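Local coordinates for phenylacetate-CoA oxygenase subunit PaaB (Ralstonia eutropha JMP134, PDB 3EGR), which is probably a small non-catalytic subunit of the multicomponent oxygenase that acts on phenylacetyl-CoA in the bacterial breakdown of phenylacetate, at residues H38-V43 against V51-V56. Numbering follows the deposited sequence. Where two conformers were deposited one is given.
Sequences HMARDV and VSIWVV
Ala40 and Arg41 of helix 33-45 pack against Ile53, and Ala40 more loosely against Val55, in a largely apolar contact where the helix packs on one face of a small antiparallel sheet. It is a compact example of how alternation along a strand supplies a helix with partners: Ile53 and Val55 point toward the helix, while Trp54 between them points away. The segments 38-43 and 52-56 make an angle of 130° between their N-to-C directions, their axes approaching to 9.1 Å, and no hydrogen bond joins the two segments.

Ile53 takes the largest share of the buried surface, and its two branches divide the helix surface between them. CG2 meets the methyl of Ala40, with 3.8 Å from Ile53 CG2 to Ala40 CB. The other branch has CG1 anti to the carbonyl carbon (chi1 -44°) and is extended at chi2 (175°), which carries CD1 out to the backbone at Arg41. There Ile53 CD1 lies 3.5 Å from Arg41 CA and 3.8 Å from Arg41 CB, so this arginine contributes the root of its side chain. Val55 adds a lighter touch, its CG1 4.4 Å from Ala40 CB. The short side chain of Ala40 thus faces two strand residues, and both are buried along with it.

The same layer also includes Leu37 and Thr45 of the helix, which touch Ile53, Ala36 beside Val55, and Val12 of the central strand 9-15 under Ala40. Strand 52-57 is outermost in its own chain, but Trp54 and Val55 pair with an antiparallel strand of a second subunit, so the sheet runs on across the subunit interface at this edge.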
ATOM      1  N   HIS A  38     -15.410  -9.302   1.693  1.00 22.18           N
ATOM      2  CA  HIS A  38     -16.735  -9.874   1.488  1.00 23.60           C
ATOM      3  C   HIS A  38     -16.721 -10.910   0.353  1.00 22.98           C
ATOM      4  O   HIS A  38     -17.217 -12.018   0.525  1.00 22.96           O
ATOM      5  CB  HIS A  38     -17.753  -8.758   1.226  1.00 24.97           C
ATOM      6  CG  HIS A  38     -19.144  -9.248   0.944  1.00 30.01           C
ATOM      7  ND1 HIS A  38     -20.062  -9.518   1.941  1.00 31.28           N
ATOM      8  CD2 HIS A  38     -19.783  -9.494  -0.230  1.00 31.24           C
ATOM      9  CE1 HIS A  38     -21.203  -9.904   1.394  1.00 31.07           C
ATOM     10  NE2 HIS A  38     -21.058  -9.901   0.078  1.00 31.95           N
HETATM   11  N   MSE A  39     -16.133 -10.548  -0.790  1.00 23.02           N
HETATM   12  CA  MSE A  39     -16.045 -11.459  -1.944  1.00 22.15           C
HETATM   13  C   MSE A  39     -15.202 -12.691  -1.633  1.00 20.67           C
HETATM   14  O   MSE A  39     -15.572 -13.803  -2.015  1.00 21.52           O
HETATM   15  CB  MSE A  39     -15.446 -10.761  -3.181  1.00 21.98           C
HETATM   16  CG  MSE A  39     -16.370  -9.789  -3.881  1.00 22.17           C
HETATM   17 SE   MSE A  39     -15.535  -8.844  -5.384  0.75 19.76          SE
HETATM   18  CE  MSE A  39     -15.123 -10.327  -6.545  1.00 15.38           C
ATOM     19  N   ALA A  40     -14.049 -12.487  -0.998  1.00 19.50           N
ATOM     20  CA  ALA A  40     -13.167 -13.599  -0.636  1.00 19.61           C
ATOM     21  C   ALA A  40     -13.893 -14.552   0.307  1.00 20.07           C
ATOM     22  O   ALA A  40     -13.821 -15.780   0.135  1.00 19.30           O
ATOM     23  CB  ALA A  40     -11.847 -13.104  -0.029  1.00 16.98           C
ATOM     24  N   ARG A  41     -14.613 -13.986   1.282  0.50 20.30           N
ATOM     25  CA  ARG A  41     -15.397 -14.776   2.253  0.50 21.24           C
ATOM     26  C   ARG A  41     -16.323 -15.749   1.522  0.50 21.40           C
ATOM     27  O   ARG A  41     -16.405 -16.925   1.876  0.50 23.79           O
ATOM     28  CB  ARG A  41     -16.198 -13.854   3.207  0.50 21.04           C
ATOM     29  CG  ARG A  41     -16.904 -14.553   4.409  0.50 21.42           C
ATOM     30  CD  ARG A  41     -17.590 -13.533   5.371  0.50 21.29           C
ATOM     31  NE  ARG A  41     -18.828 -14.030   5.997  0.50 20.77           N
ATOM     32  CZ  ARG A  41     -18.908 -14.674   7.163  0.50 20.74           C
ATOM     33  NH1 ARG A  41     -17.819 -14.928   7.884  0.50 21.91           N
ATOM     34  NH2 ARG A  41     -20.090 -15.076   7.618  0.50 18.67           N
ATOM     35  N   ASP A  42     -16.994 -15.259   0.488  1.00 20.73           N
ATOM     36  CA  ASP A  42     -17.900 -16.084  -0.315  1.00 20.90           C
ATOM     37  C   ASP A  42     -17.173 -17.004  -1.292  1.00 20.48           C
ATOM     38  O   ASP A  42     -17.443 -18.210  -1.354  1.00 19.78           O
ATOM     39  CB  ASP A  42     -18.876 -15.195  -1.094  1.00 21.89           C
ATOM     40  CG  ASP A  42     -19.984 -14.651  -0.226  1.00 22.79           C
ATOM     41  OD1 ASP A  42     -20.100 -15.073   0.932  1.00 24.67           O
ATOM     42  OD2 ASP A  42     -20.742 -13.794  -0.695  1.00 24.92           O
ATOM     43  N   VAL A  43     -16.261 -16.430  -2.069  1.00 20.53           N
ATOM     44  CA  VAL A  43     -15.626 -17.164  -3.164  1.00 20.48           C
ATOM     45  C   VAL A  43     -14.705 -18.261  -2.653  1.00 20.33           C
ATOM     46  O   VAL A  43     -14.648 -19.327  -3.253  1.00 19.74           O
ATOM     47  CB  VAL A  43     -14.841 -16.208  -4.120  1.00 20.42           C
ATOM     48  CG1 VAL A  43     -13.841 -16.978  -4.959  1.00 18.61           C
ATOM     49  CG2 VAL A  43     -15.820 -15.436  -5.012  1.00 17.71           C
ATOM     50  N   VAL A  51     -12.239 -18.897  10.332  1.00 25.38           N
ATOM     51  CA  VAL A  51     -11.264 -18.783   9.263  1.00 23.85           C
ATOM     52  C   VAL A  51     -10.851 -17.326   9.203  1.00 23.65           C
ATOM     53  O   VAL A  51     -11.719 -16.467   9.236  1.00 26.85           O
ATOM     54  CB  VAL A  51     -11.907 -19.231   7.915  1.00 22.29           C
ATOM     55  CG1 VAL A  51     -11.202 -18.631   6.769  1.00 22.14           C
ATOM     56  CG2 VAL A  51     -11.930 -20.752   7.793  1.00 19.95           C
ATOM     57  N   SER A  52      -9.547 -17.038   9.120  1.00 22.42           N
ATOM     58  CA  SER A  52      -9.062 -15.656   8.960  1.00 21.57           C
ATOM     59  C   SER A  52      -8.736 -15.368   7.509  1.00 22.26           C
ATOM     60  O   SER A  52      -8.012 -16.146   6.883  1.00 23.16           O
ATOM     61  CB  SER A  52      -7.806 -15.415   9.788  1.00 21.85           C
ATOM     62  OG  SER A  52      -7.293 -14.102   9.600  1.00 22.14           O
ATOM     63  N   ILE A  53      -9.251 -14.247   6.992  1.00 20.59           N
ATOM     64  CA  ILE A  53      -8.961 -13.798   5.629  1.00 20.21           C
ATOM     65  C   ILE A  53      -8.144 -12.498   5.617  1.00 19.30           C
ATOM     66  O   ILE A  53      -8.477 -11.534   6.296  1.00 18.41           O
ATOM     67  CB  ILE A  53     -10.272 -13.555   4.807  1.00 20.90           C
ATOM     68  CG1 ILE A  53     -11.274 -14.696   5.026  1.00 22.39           C
ATOM     69  CG2 ILE A  53      -9.961 -13.385   3.305  1.00 18.10           C
ATOM     70  CD1 ILE A  53     -12.635 -14.470   4.343  1.00 22.46           C
ATOM     71  N   TRP A  54      -7.077 -12.480   4.828  1.00 20.50           N
ATOM     72  CA  TRP A  54      -6.318 -11.261   4.541  1.00 20.26           C
ATOM     73  C   TRP A  54      -6.428 -10.923   3.063  1.00 20.75           C
ATOM     74  O   TRP A  54      -6.203 -11.793   2.205  1.00 21.33           O
ATOM     75  CB  TRP A  54      -4.835 -11.439   4.857  1.00 19.50           C
ATOM     76  CG  TRP A  54      -4.475 -11.522   6.297  1.00 19.24           C
ATOM     77  CD1 TRP A  54      -5.310 -11.370   7.363  1.00 20.32           C
ATOM     78  CD2 TRP A  54      -3.163 -11.721   6.836  1.00 19.16           C
ATOM     79  NE1 TRP A  54      -4.602 -11.482   8.537  1.00 21.42           N
ATOM     80  CE2 TRP A  54      -3.281 -11.696   8.243  1.00 19.86           C
ATOM     81  CE3 TRP A  54      -1.898 -11.922   6.269  1.00 19.62           C
ATOM     82  CZ2 TRP A  54      -2.187 -11.874   9.090  1.00 18.52           C
ATOM     83  CZ3 TRP A  54      -0.802 -12.092   7.114  1.00 19.23           C
ATOM     84  CH2 TRP A  54      -0.960 -12.076   8.510  1.00 19.39           C
ATOM     85  N   VAL A  55      -6.759  -9.666   2.772  1.00 20.55           N
ATOM     86  CA  VAL A  55      -6.713  -9.151   1.416  1.00 20.28           C
ATOM     87  C   VAL A  55      -5.667  -8.044   1.325  1.00 22.66           C
ATOM     88  O   VAL A  55      -5.480  -7.249   2.258  1.00 24.09           O
ATOM     89  CB  VAL A  55      -8.097  -8.642   0.912  1.00 19.88           C
ATOM     90  CG1 VAL A  55      -9.089  -9.803   0.817  1.00 18.28           C
ATOM     91  CG2 VAL A  55      -8.637  -7.480   1.772  1.00 19.35           C
ATOM     92  N   VAL A  56      -4.994  -8.010   0.180  1.00 24.03           N
ATOM     93  CA  VAL A  56      -3.897  -7.087  -0.083  1.00 23.77           C
ATOM     94  C   VAL A  56      -3.975  -6.656  -1.537  1.00 24.05           C
ATOM     95  O   VAL A  56      -4.054  -7.509  -2.436  1.00 23.37           O
ATOM     96  CB  VAL A  56      -2.537  -7.772   0.118  1.00 23.55           C
ATOM     97  CG1 VAL A  56      -1.443  -6.761   0.070  1.00 23.94           C
ATOM     98  CG2 VAL A  56      -2.531  -8.528   1.430  1.00 24.17           C
TER